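Local coordinates for acetyl-CoA hydrolase/transferase family protein (Porphyromonas gingivalis, PDB 2NVV) that probably transfers or hydrolyses the acyl group of acetyl-CoA through a glutamyl-CoA thioester intermediate, and carries bound zinc ions, at residues A[14-19]-A[153-157]; A[238-242]-A[428-432]; A[399-403]-A[486-490]; A[166-170]-A[321-325]; A[26-32]-A[61-67]. All blocks are in the same frame, centred on the assembly; numbering follows the deposited sequence.

Overall arrangement
The five contacts spread over a chain built around two main beta sheets. Contacts 1 and 5 share the seven-stranded parallel sheet of the N-terminal half: their centres are 18 Å apart, and contact 5 is nested inside the chain loop that contact 1 closes. Contact 4, centred 22 Å from contact 5, ties the N-terminal half to helix 321-324 of the C-terminal half. Contact 2 joins helix 226-245 to edge strand 427-430 of the mixed sheet; contact 3, late in the chain, lies 28 Å from it between centres, and their segments alternate. Contacts 1 and 2 lie on opposite sides of the chain's centre, their centres about 50 Å apart. Contact 5 is nearest the middle, close to the predicted active-site glutamate, whereas the other four are centred 24 to 28 Å out.

Contact 1. Residues A[14-19]-A[153-157]; sequences FVHHND and DRIIV
Phe14 and Arg154 bring the two segments together with their CA atoms still 8.3 Å apart, so side chains span the gap. Residues 14-19 form the loop that leads into strand 20-23 and include a type II beta turn from His16 to Asp19; residues 154-157 belong to strand 154-160 of the same parallel sheet. Arg154 starts with CG between its backbone N and carbonyl carbon (chi1 44°) and then runs extended to NE, which carries the guanidinium to the loop. There it grips one carbonyl side-on. NE donates to Phe14 O at 2.9 Å, on a lone pair, and NH2 gives the same oxygen a second bond of 3.1 Å. NH2 also forms a salt bridge with Asp19 OD2 at 3.1 Å, the carboxylate and guanidinium planes being 64° apart. The edge of the His16 ring lies beside this nitrogen. Nearer the strand, Ile156 CD1 touches Phe14 CB at 4.1 Å and Val15 CG2. Asp19 N closes the turn on His16 O, and Asp19 OD2 accepts from His16 N at 2.7 Å while it meets the arginine, whose charge probably helps stabilise Asp19, with Asp121 close by, as an anion.

Contact 2. Residues A[238-242]-A[428-432]; sequences FLVSE and VADLR
Phe238 opens the contact on helix 226-245, meeting strand 427-430 at the edge of the five-stranded mixed sheet. The short helix and strand segments have axes 11.8 Å apart at closest approach and inclined by 40°. With its CG anti to the backbone N (chi1 166°), the Phe238 ring reaches across to the strand. CD1 touches Val428 CG2 at 4.1 Å, and CE1 lies 3.9 Å from Asp430 OD2, which sits at the ring edge in its plane, where the ring hydrogens point; the carboxylate is turned almost perpendicular to the ring. CZ meets Arg432 NH1, also at the edge. The same ring touches Val421 and Ile390 of neighbouring strands. One turn on, Glu242 lays its CG over one face of the Phe238 ring, and its chain, bent at chi2, delivers OE1 to Arg432 NH1 in a salt-bridge hydrogen bond of 3.1 Å that arrives from well above the carboxylate plane. Arg432 holds Asp430 more squarely: NE donates to OD1 at 2.9 Å on the syn lone pair, and NH1 to OD2 at 2.6 Å, both close to the guanidinium plane. OD1 additionally accepts from Arg432 N, completing an Asx turn that sets the arginine beside its aspartate. Glu242 OE2 pairs with Arg247, and Phe116 of the second subunit makes a cation-pi contact with Arg432. NH1 therefore stands between two carboxylates whose nearest oxygens, Glu242 OE1 and Asp430 OD2, are 4.3 Å apart, and its positive charge probably offsets their mutual repulsion.

Contact 3. Residues A[399-403]-A[486-490]; sequences DGKIS and GDMRN
Met488, a selenomethionine, reaches from the 3-10 segment 488-490 to Ile402 and Ser403. Its CB and CG both pass Lys401 O, CG at 3.5 Å. From there the extended chain carries SE to 3.4 Å from Ser403 N and alongside Ser403 CB, while CE at the tip rests against Ile402 CG2 at 4.3 Å. Phe478 and Leu482 of helix 477-484 pack on the same side chain. Met488 N donates to Lys401 O at 2.9 Å in an almost straight bond (173°), with the CA-H of Asp487 directed at that oxygen too. Beside this bond, Lys401 CB lies 3.3 Å from Gly486 O, and its CG passes Asp487 OD2, the two side chains crossing at about a right angle. Arg489 takes the other flank: bent at chi2 and chi3, its guanidinium slides over Gly400 O, which lies above one face, offset toward the rim. NH1 forms a salt bridge with Asp487 OD2 at 2.9 Å and NH2 another with Asp451, so Asp487, two residues before it, and Asp451, outside the contact, probably help fix the group's rotation. Gly400 O itself accepts from Tyr452. Gly486, with positive phi, is where the chain leaves helix 477-484. The hairpin of strands 396-397 and 402-403 carries a classic beta bulge, Lys401 and Ile402 both facing Met397, and the chain leaving the helix packs beside that bulge.

Contact 4. Residues A[166-170]-A[321-325]; sequences EIMGM and LDFFK
A type II beta turn from Ile167 to Met170 receives the amino group of Lys325, at the end of segment 321-325, and so joins the loop after strand 154-160 to the C-terminal half of the chain. Three successive carbonyl oxygens gather round NZ. Met168 O accepts from it at 2.6 Å, the nitrogen standing above the carbonyl plane, and Glu166 O takes a weak bond at 2.8 Å; Ile167 O lies equally near. Lys325 reaches them by setting CG anti to its backbone N (chi1 -157°), then bending at chi4, which swings NZ into the group of oxygens. Ile167 O closes the turn by accepting from Met170 N. Gly169 supplies the positive phi that a type II turn calls for at its third position, and its own carbonyl is bonded by Arg193. Met170 CG, of a selenomethionine, passes NZ at 3.8 Å. On the helix side, Leu321 CD2 lies 3.4 Å from Glu166 CB, while its CD1 meets Ile167 CD1 at 4.1 Å, the Leu321 and Ile167 side chains crossing at about a right angle. Tyr318 of helix 311-318 also touches Ile167, and Met170 is bonded through its backbone to Leu330 of strand 328-330.

Contact 5. Residues A[26-32]-A[61-67]; sequences FTPAGNP and ASTGARL
With CG anti to the backbone N (chi1 -166°), the ring of Phe26 turns back over Ala61, whereas Asn31, with CG beside its backbone N (chi1 -88°), directs its amide to Thr63. Ala61 CB sits over one face of the Phe26 ring in a CH-pi contact, 3.7 Å from the ring centroid and displaced toward the rim. The two segments then run side by side, with the CA atoms of Thr27 and Ser62, and those of Pro28 and Thr63, 4.2 Å apart. Thr27 CB lies near Ser62 OG; Pro28 lays CG against the backbone of Thr63 and Gly64, 3.8 Å from Gly64 N. Thr27 OG1 accepts from Ala29 N, an ST turn that leads into the type II turn from Pro28 to Asn31. Asn31 ND2 makes weak bonds to Thr27 O and Pro28 O, and its OD1 lies 3.6 Å from Thr63 CG2. Farther along, Pro32 CG meets Leu67 CD2 at 3.7 Å, and a water bonded to Pro32 O also reaches Gly64 N weakly. Thr63 OG1 is hydrogen-bonded to Asp68. Phe26 also touches Val285 and Ser306, its side chain being about 4 Å from that of Glu284, the predicted thioester-forming residue, so this loop pair probably borders the active site. Residues 26-32 connect strand 20-23 to helix 35-47, residues 61-67 lead from strand 55-58 into helix 65-73, and Phe23 of strand 20-23 packs against Asn31, Pro32 and Leu67.

Contact 1. Residues A[14-19]-A[153-157]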
# COMPACT_ATOMS: atom_id res chain seq x y z
N PHE A 14 -33.91 -9.52 18.06
CA PHE A 14 -33.67 -8.18 17.54
C PHE A 14 -32.87 -8.20 16.24
O PHE A 14 -32.60 -7.15 15.64
CB PHE A 14 -32.94 -7.31 18.56
CG PHE A 14 -33.76 -6.98 19.78
CD1 PHE A 14 -33.80 -7.85 20.87
CD2 PHE A 14 -34.50 -5.81 19.83
CE1 PHE A 14 -34.57 -7.55 21.99
CE2 PHE A 14 -35.27 -5.50 20.94
CZ PHE A 14 -35.31 -6.37 22.03
N VAL A 15 -32.47 -9.40 15.81
CA VAL A 15 -31.72 -9.57 14.57
C VAL A 15 -32.66 -10.23 13.57
O VAL A 15 -33.25 -11.27 13.85
CB VAL A 15 -30.47 -10.46 14.77
CG1 VAL A 15 -29.77 -10.67 13.45
CG2 VAL A 15 -29.52 -9.81 15.78
N HIS A 16 -32.79 -9.61 12.40
CA HIS A 16 -33.68 -10.12 11.37
C HIS A 16 -32.94 -10.44 10.08
O HIS A 16 -31.81 -10.01 9.88
CB HIS A 16 -34.78 -9.10 11.09
CG HIS A 16 -35.37 -8.52 12.33
ND1 HIS A 16 -36.29 -9.18 13.11
CD2 HIS A 16 -35.14 -7.34 12.95
CE1 HIS A 16 -36.61 -8.44 14.15
NE2 HIS A 16 -35.92 -7.31 14.08
N HIS A 17 -33.58 -11.21 9.21
CA HIS A 17 -32.97 -11.57 7.95
C HIS A 17 -32.61 -10.31 7.19
O HIS A 17 -33.36 -9.33 7.20
CB HIS A 17 -33.93 -12.42 7.12
CG HIS A 17 -33.52 -12.56 5.68
ND1 HIS A 17 -34.27 -12.04 4.64
CD2 HIS A 17 -32.42 -13.11 5.12
CE1 HIS A 17 -33.65 -12.28 3.50
NE2 HIS A 17 -32.53 -12.92 3.76
N ASN A 18 -31.44 -10.34 6.55
CA ASN A 18 -30.95 -9.22 5.76
C ASN A 18 -30.43 -8.04 6.58
O ASN A 18 -30.07 -7.00 6.03
CB ASN A 18 -32.04 -8.73 4.81
CG ASN A 18 -31.48 -8.26 3.49
OD1 ASN A 18 -30.89 -9.04 2.74
ND2 ASN A 18 -31.67 -6.97 3.18
N ASP A 19 -30.40 -8.19 7.90
CA ASP A 19 -29.86 -7.14 8.75
C ASP A 19 -28.35 -7.22 8.64
O ASP A 19 -27.80 -8.29 8.41
CB ASP A 19 -30.24 -7.36 10.22
CG ASP A 19 -31.57 -6.74 10.60
OD1 ASP A 19 -32.09 -5.87 9.86
OD2 ASP A 19 -32.10 -7.12 11.67
N ASP A 153 -28.29 0.88 14.64
CA ASP A 153 -29.61 1.34 15.04
C ASP A 153 -29.89 0.87 16.47
O ASP A 153 -30.49 1.60 17.27
CB ASP A 153 -30.67 0.74 14.11
CG ASP A 153 -30.74 1.44 12.77
OD1 ASP A 153 -31.34 0.85 11.84
OD2 ASP A 153 -30.21 2.57 12.64
N ARG A 154 -29.46 -0.34 16.79
CA ARG A 154 -29.65 -0.90 18.12
C ARG A 154 -28.44 -1.71 18.54
O ARG A 154 -27.74 -2.29 17.69
CB ARG A 154 -30.92 -1.74 18.18
CG ARG A 154 -31.10 -2.66 16.99
CD ARG A 154 -32.47 -3.32 16.98
NE ARG A 154 -32.58 -4.27 15.87
CZ ARG A 154 -32.62 -3.92 14.60
NH1 ARG A 154 -32.58 -2.63 14.27
NH2 ARG A 154 -32.68 -4.83 13.64
N ILE A 155 -28.17 -1.74 19.84
CA ILE A 155 -27.02 -2.45 20.39
C ILE A 155 -27.41 -3.55 21.36
O ILE A 155 -28.24 -3.35 22.23
CB ILE A 155 -26.08 -1.49 21.12
CG1 ILE A 155 -25.58 -0.42 20.14
CG2 ILE A 155 -24.91 -2.25 21.73
CD1 ILE A 155 -24.77 0.67 20.79
N ILE A 156 -26.79 -4.72 21.18
CA ILE A 156 -27.02 -5.86 22.06
C ILE A 156 -25.75 -6.08 22.85
O ILE A 156 -24.73 -6.49 22.30
CB ILE A 156 -27.34 -7.15 21.26
CG1 ILE A 156 -28.66 -6.98 20.50
CG2 ILE A 156 -27.40 -8.33 22.21
CD1 ILE A 156 -29.03 -8.18 19.64
N VAL A 157 -25.80 -5.80 24.15
CA VAL A 157 -24.64 -5.96 25.02
C VAL A 157 -24.56 -7.31 25.74
O VAL A 157 -25.57 -7.88 26.15
CB VAL A 157 -24.59 -4.84 26.08
CG1 VAL A 157 -23.32 -4.98 26.92
CG2 VAL A 157 -24.67 -3.48 25.40

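Contact 2. Residues A[238-242]-A[428-432]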
# COMPACT_ATOMS: atom_id res chain seq x y z
N PHE A 238 19.59 -10.02 12.39
CA PHE A 238 19.57 -9.08 11.29
C PHE A 238 19.34 -7.68 11.84
O PHE A 238 20.05 -6.73 11.50
CB PHE A 238 18.44 -9.46 10.32
CG PHE A 238 18.11 -8.38 9.32
CD1 PHE A 238 19.02 -8.01 8.35
CD2 PHE A 238 16.87 -7.75 9.36
CE1 PHE A 238 18.72 -7.02 7.42
CE2 PHE A 238 16.56 -6.75 8.43
CZ PHE A 238 17.49 -6.39 7.46
N LEU A 239 18.34 -7.57 12.70
CA LEU A 239 18.00 -6.30 13.30
C LEU A 239 19.15 -5.66 14.08
O LEU A 239 19.44 -4.47 13.88
CB LEU A 239 16.75 -6.46 14.18
CG LEU A 239 15.41 -6.04 13.54
CD1 LEU A 239 15.45 -6.15 12.03
CD2 LEU A 239 14.28 -6.87 14.11
N VAL A 240 19.83 -6.41 14.95
CA VAL A 240 20.95 -5.81 15.68
C VAL A 240 22.02 -5.40 14.67
O VAL A 240 22.67 -4.37 14.80
CB VAL A 240 21.60 -6.78 16.73
CG1 VAL A 240 20.53 -7.52 17.50
CG2 VAL A 240 22.53 -7.75 16.05
N SER A 241 22.15 -6.20 13.63
CA SER A 241 23.14 -5.96 12.60
C SER A 241 22.86 -4.68 11.84
O SER A 241 23.79 -3.98 11.41
CB SER A 241 23.16 -7.15 11.65
OG SER A 241 23.94 -6.85 10.52
N GLU A 242 21.58 -4.38 11.67
CA GLU A 242 21.14 -3.18 10.96
C GLU A 242 21.39 -1.94 11.79
O GLU A 242 21.76 -0.90 11.25
CB GLU A 242 19.65 -3.28 10.62
CG GLU A 242 19.35 -4.23 9.48
CD GLU A 242 20.11 -3.85 8.22
OE1 GLU A 242 19.78 -2.81 7.61
OE2 GLU A 242 21.04 -4.59 7.86
N VAL A 428 18.95 -14.48 5.40
CA VAL A 428 18.11 -13.32 5.10
C VAL A 428 18.45 -12.68 3.76
O VAL A 428 19.62 -12.62 3.36
CB VAL A 428 18.24 -12.24 6.21
CG1 VAL A 428 18.40 -12.91 7.56
CG2 VAL A 428 19.40 -11.33 5.93
N ALA A 429 17.42 -12.21 3.06
CA ALA A 429 17.60 -11.57 1.76
C ALA A 429 17.14 -10.13 1.83
O ALA A 429 15.95 -9.85 1.81
CB ALA A 429 16.83 -12.32 0.68
N ASP A 430 18.09 -9.21 1.92
CA ASP A 430 17.77 -7.79 1.96
C ASP A 430 17.54 -7.38 0.51
O ASP A 430 18.46 -7.37 -0.30
CB ASP A 430 18.92 -7.00 2.55
CG ASP A 430 18.50 -5.63 3.03
OD1 ASP A 430 17.62 -5.03 2.39
OD2 ASP A 430 19.07 -5.15 4.03
N LEU A 431 16.30 -7.03 0.21
CA LEU A 431 15.91 -6.66 -1.15
C LEU A 431 16.11 -5.21 -1.54
O LEU A 431 16.01 -4.86 -2.72
CB LEU A 431 14.44 -7.05 -1.36
CG LEU A 431 14.07 -8.51 -1.65
CD1 LEU A 431 15.02 -9.46 -0.98
CD2 LEU A 431 12.64 -8.75 -1.22
N ARG A 432 16.41 -4.36 -0.56
CA ARG A 432 16.59 -2.93 -0.83
C ARG A 432 17.72 -2.58 -1.79
O ARG A 432 18.82 -3.11 -1.70
CB ARG A 432 16.76 -2.17 0.48
CG ARG A 432 15.48 -2.08 1.31
CD ARG A 432 15.76 -1.60 2.71
NE ARG A 432 16.63 -2.53 3.43
CZ ARG A 432 17.04 -2.37 4.68
NH1 ARG A 432 17.82 -3.27 5.24
NH2 ARG A 432 16.66 -1.31 5.38

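Contact 3. Residues A[399-403]-A[486-490]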
# COMPACT_ATOMS: atom_id res chain seq x y z
N ASP A 399 7.23 -32.14 3.95
CA ASP A 399 8.49 -32.89 3.89
C ASP A 399 9.37 -32.51 2.71
O ASP A 399 10.06 -33.36 2.15
CB ASP A 399 8.22 -34.40 3.84
CG ASP A 399 7.61 -34.91 5.13
OD1 ASP A 399 8.21 -34.67 6.20
OD2 ASP A 399 6.54 -35.55 5.07
N GLY A 400 9.32 -31.24 2.33
CA GLY A 400 10.14 -30.77 1.23
C GLY A 400 9.51 -30.82 -0.14
O GLY A 400 10.07 -30.26 -1.08
N LYS A 401 8.35 -31.46 -0.26
CA LYS A 401 7.67 -31.59 -1.55
C LYS A 401 7.09 -30.27 -2.05
O LYS A 401 6.76 -30.12 -3.23
CB LYS A 401 6.57 -32.64 -1.45
CG LYS A 401 7.08 -34.04 -1.15
CD LYS A 401 5.94 -35.00 -0.95
CE LYS A 401 6.43 -36.39 -0.55
NZ LYS A 401 5.30 -37.37 -0.41
N ILE A 402 6.95 -29.31 -1.14
CA ILE A 402 6.43 -27.99 -1.50
C ILE A 402 7.46 -26.94 -1.15
O ILE A 402 8.03 -26.95 -0.06
CB ILE A 402 5.13 -27.65 -0.72
CG1 ILE A 402 3.98 -28.55 -1.20
CG2 ILE A 402 4.76 -26.19 -0.93
CD1 ILE A 402 2.67 -28.31 -0.48
N SER A 403 7.72 -26.04 -2.10
CA SER A 403 8.66 -24.96 -1.87
C SER A 403 7.88 -23.68 -1.52
O SER A 403 6.89 -23.35 -2.18
CB SER A 403 9.50 -24.72 -3.13
OG SER A 403 10.27 -23.53 -3.00
N GLY A 486 2.76 -33.96 -6.88
CA GLY A 486 2.69 -33.83 -5.44
C GLY A 486 4.05 -33.43 -4.89
O GLY A 486 4.24 -33.27 -3.68
N ASP A 487 5.01 -33.26 -5.80
CA ASP A 487 6.37 -32.88 -5.43
C ASP A 487 6.92 -31.88 -6.46
O ASP A 487 7.17 -32.24 -7.61
CB ASP A 487 7.28 -34.11 -5.38
CG ASP A 487 8.63 -33.81 -4.74
OD1 ASP A 487 9.17 -32.72 -4.97
OD2 ASP A 487 9.15 -34.69 -4.02
N MSE A 488 7.12 -30.64 -6.03
CA MSE A 488 7.62 -29.61 -6.93
C MSE A 488 9.02 -29.86 -7.46
O MSE A 488 9.42 -29.28 -8.47
CB MSE A 488 7.57 -28.25 -6.24
CG MSE A 488 6.19 -27.83 -5.75
SE MSE A 488 6.17 -26.01 -5.10
CE MSE A 488 4.25 -25.66 -5.21
N ARG A 489 9.78 -30.72 -6.79
CA ARG A 489 11.16 -31.00 -7.23
C ARG A 489 11.19 -31.74 -8.55
O ARG A 489 12.24 -31.85 -9.17
CB ARG A 489 11.91 -31.83 -6.19
CG ARG A 489 12.19 -31.12 -4.87
CD ARG A 489 11.49 -31.86 -3.76
NE ARG A 489 12.40 -32.31 -2.72
CZ ARG A 489 12.11 -33.27 -1.85
NH1 ARG A 489 10.94 -33.89 -1.90
NH2 ARG A 489 12.99 -33.58 -0.89
N ASN A 490 10.04 -32.28 -8.95
CA ASN A 490 9.92 -33.01 -10.21
C ASN A 490 9.86 -32.11 -11.43
O ASN A 490 9.71 -32.59 -12.56
CB ASN A 490 8.68 -33.90 -10.19
CG ASN A 490 8.82 -35.04 -9.24
OD1 ASN A 490 9.88 -35.67 -9.19
ND2 ASN A 490 7.77 -35.33 -8.49

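Contact 4. Residues A[166-170]-A[321-325]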
# COMPACT_ATOMS: atom_id res chain seq x y z
N GLU A 166 -12.00 -3.17 36.48
CA GLU A 166 -10.74 -2.55 36.90
C GLU A 166 -9.83 -2.36 35.69
O GLU A 166 -8.81 -1.68 35.76
CB GLU A 166 -10.05 -3.41 37.95
CG GLU A 166 -10.62 -3.26 39.35
CD GLU A 166 -11.97 -3.92 39.52
OE1 GLU A 166 -12.70 -3.56 40.47
OE2 GLU A 166 -12.31 -4.82 38.71
N ILE A 167 -10.23 -2.98 34.58
CA ILE A 167 -9.51 -2.91 33.32
C ILE A 167 -9.58 -1.48 32.79
O ILE A 167 -8.74 -1.05 32.00
CB ILE A 167 -10.13 -3.90 32.30
CG1 ILE A 167 -9.71 -5.31 32.67
CG2 ILE A 167 -9.70 -3.58 30.89
CD1 ILE A 167 -8.21 -5.46 32.84
N MSE A 168 -10.60 -0.76 33.24
CA MSE A 168 -10.82 0.63 32.86
C MSE A 168 -9.48 1.37 32.75
O MSE A 168 -8.77 1.51 33.75
CB MSE A 168 -11.69 1.30 33.92
CG MSE A 168 -11.85 2.81 33.76
SE MSE A 168 -13.20 3.35 32.49
CE MSE A 168 -14.74 3.40 33.68
N GLY A 169 -9.14 1.83 31.55
CA GLY A 169 -7.89 2.54 31.37
C GLY A 169 -6.96 1.84 30.40
O GLY A 169 -6.00 2.44 29.91
N MSE A 170 -7.23 0.57 30.12
CA MSE A 170 -6.39 -0.17 29.20
C MSE A 170 -6.76 0.02 27.73
O MSE A 170 -6.06 -0.46 26.83
CB MSE A 170 -6.41 -1.65 29.55
CG MSE A 170 -5.62 -1.94 30.83
SE MSE A 170 -5.30 -3.80 31.20
CE MSE A 170 -5.55 -4.49 29.33
N LEU A 321 -2.88 -5.98 37.84
CA LEU A 321 -3.15 -4.77 37.08
C LEU A 321 -2.12 -3.73 37.54
O LEU A 321 -1.85 -2.74 36.86
CB LEU A 321 -4.58 -4.30 37.34
CG LEU A 321 -5.60 -4.68 36.26
CD1 LEU A 321 -5.37 -6.09 35.79
CD2 LEU A 321 -7.01 -4.53 36.83
N ASP A 322 -1.55 -3.98 38.71
CA ASP A 322 -0.52 -3.11 39.30
C ASP A 322 0.71 -2.98 38.39
O ASP A 322 1.38 -1.94 38.36
CB ASP A 322 -0.06 -3.67 40.65
CG ASP A 322 -0.11 -5.19 40.71
OD1 ASP A 322 -1.23 -5.74 40.62
OD2 ASP A 322 0.96 -5.85 40.85
N PHE A 323 0.97 -4.04 37.65
CA PHE A 323 2.11 -4.10 36.76
C PHE A 323 1.74 -3.90 35.29
O PHE A 323 2.41 -3.16 34.58
CB PHE A 323 2.80 -5.46 36.95
CG PHE A 323 3.96 -5.69 36.04
CD1 PHE A 323 5.20 -5.11 36.31
CD2 PHE A 323 3.82 -6.48 34.90
CE1 PHE A 323 6.28 -5.32 35.45
CE2 PHE A 323 4.90 -6.70 34.04
CZ PHE A 323 6.13 -6.12 34.31
N PHE A 324 0.67 -4.55 34.83
CA PHE A 324 0.27 -4.49 33.43
C PHE A 324 -0.55 -3.30 32.95
O PHE A 324 -0.40 -2.88 31.81
CB PHE A 324 -0.46 -5.78 33.05
CG PHE A 324 0.34 -7.02 33.26
CD1 PHE A 324 0.34 -7.67 34.49
CD2 PHE A 324 1.12 -7.54 32.24
CE1 PHE A 324 1.11 -8.81 34.70
CE2 PHE A 324 1.89 -8.68 32.43
CZ PHE A 324 1.88 -9.32 33.67
N LYS A 325 -1.41 -2.78 33.81
CA LYS A 325 -2.29 -1.67 33.45
C LYS A 325 -1.66 -0.53 32.66
O LYS A 325 -2.23 -0.08 31.65
CB LYS A 325 -2.95 -1.11 34.72
CG LYS A 325 -4.24 -0.37 34.45
CD LYS A 325 -5.17 -0.45 35.67
CE LYS A 325 -6.52 0.15 35.34
NZ LYS A 325 -7.00 -0.39 34.04

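Contact 5. Residues A[26-32]-A[61-67]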
# COMPACT_ATOMS: atom_id res chain seq x y z
N PHE A 26 -11.51 -8.17 18.49
CA PHE A 26 -10.49 -8.36 17.46
C PHE A 26 -9.91 -9.72 17.80
O PHE A 26 -9.25 -9.88 18.82
CB PHE A 26 -9.43 -7.28 17.58
CG PHE A 26 -8.53 -7.19 16.38
CD1 PHE A 26 -9.00 -6.65 15.19
CD2 PHE A 26 -7.22 -7.63 16.45
CE1 PHE A 26 -8.17 -6.54 14.08
CE2 PHE A 26 -6.37 -7.53 15.36
CZ PHE A 26 -6.84 -6.99 14.17
N THR A 27 -10.15 -10.70 16.92
CA THR A 27 -9.77 -12.09 17.12
C THR A 27 -10.83 -12.49 18.14
O THR A 27 -11.53 -11.63 18.65
CB THR A 27 -8.36 -12.29 17.75
OG1 THR A 27 -8.43 -12.12 19.17
CG2 THR A 27 -7.35 -11.32 17.17
N PRO A 28 -10.96 -13.79 18.45
CA PRO A 28 -11.97 -14.19 19.43
C PRO A 28 -12.08 -13.20 20.60
O PRO A 28 -13.17 -12.92 21.08
CB PRO A 28 -11.50 -15.56 19.87
CG PRO A 28 -10.96 -16.11 18.62
CD PRO A 28 -10.15 -14.95 18.05
N ALA A 29 -10.93 -12.69 21.04
CA ALA A 29 -10.89 -11.74 22.16
C ALA A 29 -11.79 -10.51 21.94
O ALA A 29 -11.70 -9.83 20.90
CB ALA A 29 -9.44 -11.29 22.40
N GLY A 30 -12.66 -10.23 22.91
CA GLY A 30 -13.56 -9.08 22.83
C GLY A 30 -14.83 -9.29 22.02
O GLY A 30 -15.59 -8.35 21.83
N ASN A 31 -15.05 -10.51 21.56
CA ASN A 31 -16.21 -10.86 20.76
C ASN A 31 -17.35 -11.49 21.55
O ASN A 31 -17.11 -12.18 22.54
CB ASN A 31 -15.81 -11.85 19.66
CG ASN A 31 -15.34 -11.17 18.41
OD1 ASN A 31 -16.13 -10.77 17.56
ND2 ASN A 31 -14.03 -11.02 18.28
N PRO A 32 -18.60 -11.26 21.12
CA PRO A 32 -19.75 -11.83 21.81
C PRO A 32 -19.67 -13.36 21.63
O PRO A 32 -19.24 -13.82 20.57
CB PRO A 32 -20.93 -11.20 21.07
CG PRO A 32 -20.38 -10.96 19.69
CD PRO A 32 -19.03 -10.40 20.01
N ALA A 61 -11.69 -8.45 13.16
CA ALA A 61 -10.87 -9.45 12.49
C ALA A 61 -11.57 -10.80 12.69
O ALA A 61 -12.78 -10.91 12.47
CB ALA A 61 -9.47 -9.47 13.08
N SER A 62 -10.81 -11.81 13.12
CA SER A 62 -11.35 -13.14 13.36
C SER A 62 -12.22 -13.17 14.60
O SER A 62 -12.14 -12.30 15.48
CB SER A 62 -10.21 -14.16 13.50
OG SER A 62 -9.32 -13.78 14.52
N THR A 63 -13.08 -14.18 14.67
CA THR A 63 -14.00 -14.34 15.78
C THR A 63 -13.93 -15.81 16.21
O THR A 63 -13.36 -16.64 15.51
CB THR A 63 -15.43 -13.98 15.33
OG1 THR A 63 -15.94 -14.99 14.45
CG2 THR A 63 -15.41 -12.68 14.57
N GLY A 64 -14.50 -16.14 17.36
CA GLY A 64 -14.44 -17.54 17.79
C GLY A 64 -15.22 -18.49 16.89
O GLY A 64 -15.75 -18.09 15.84
N ALA A 65 -15.30 -19.75 17.29
CA ALA A 65 -16.06 -20.73 16.52
C ALA A 65 -17.53 -20.52 16.89
O ALA A 65 -18.43 -21.03 16.22
CB ALA A 65 -15.61 -22.14 16.90
N ARG A 66 -17.76 -19.76 17.96
CA ARG A 66 -19.11 -19.49 18.44
C ARG A 66 -19.66 -18.20 17.84
O ARG A 66 -20.61 -17.61 18.37
CB ARG A 66 -19.08 -19.40 19.97
CG ARG A 66 -18.36 -20.58 20.57
CD ARG A 66 -17.74 -20.22 21.89
NE ARG A 66 -18.74 -20.12 22.93
CZ ARG A 66 -18.47 -19.75 24.17
NH1 ARG A 66 -17.21 -19.45 24.51
NH2 ARG A 66 -19.44 -19.70 25.07
N LEU A 67 -19.06 -17.79 16.74
CA LEU A 67 -19.46 -16.60 16.02
C LEU A 67 -19.52 -17.01 14.54
O LEU A 67 -20.58 -17.38 14.03
CB LEU A 67 -18.42 -15.50 16.23
CG LEU A 67 -18.76 -14.02 16.00
CD1 LEU A 67 -19.65 -13.84 14.76
CD2 LEU A 67 -19.44 -13.47 17.21
O HOH W 1 -16.94 -15.57 19.64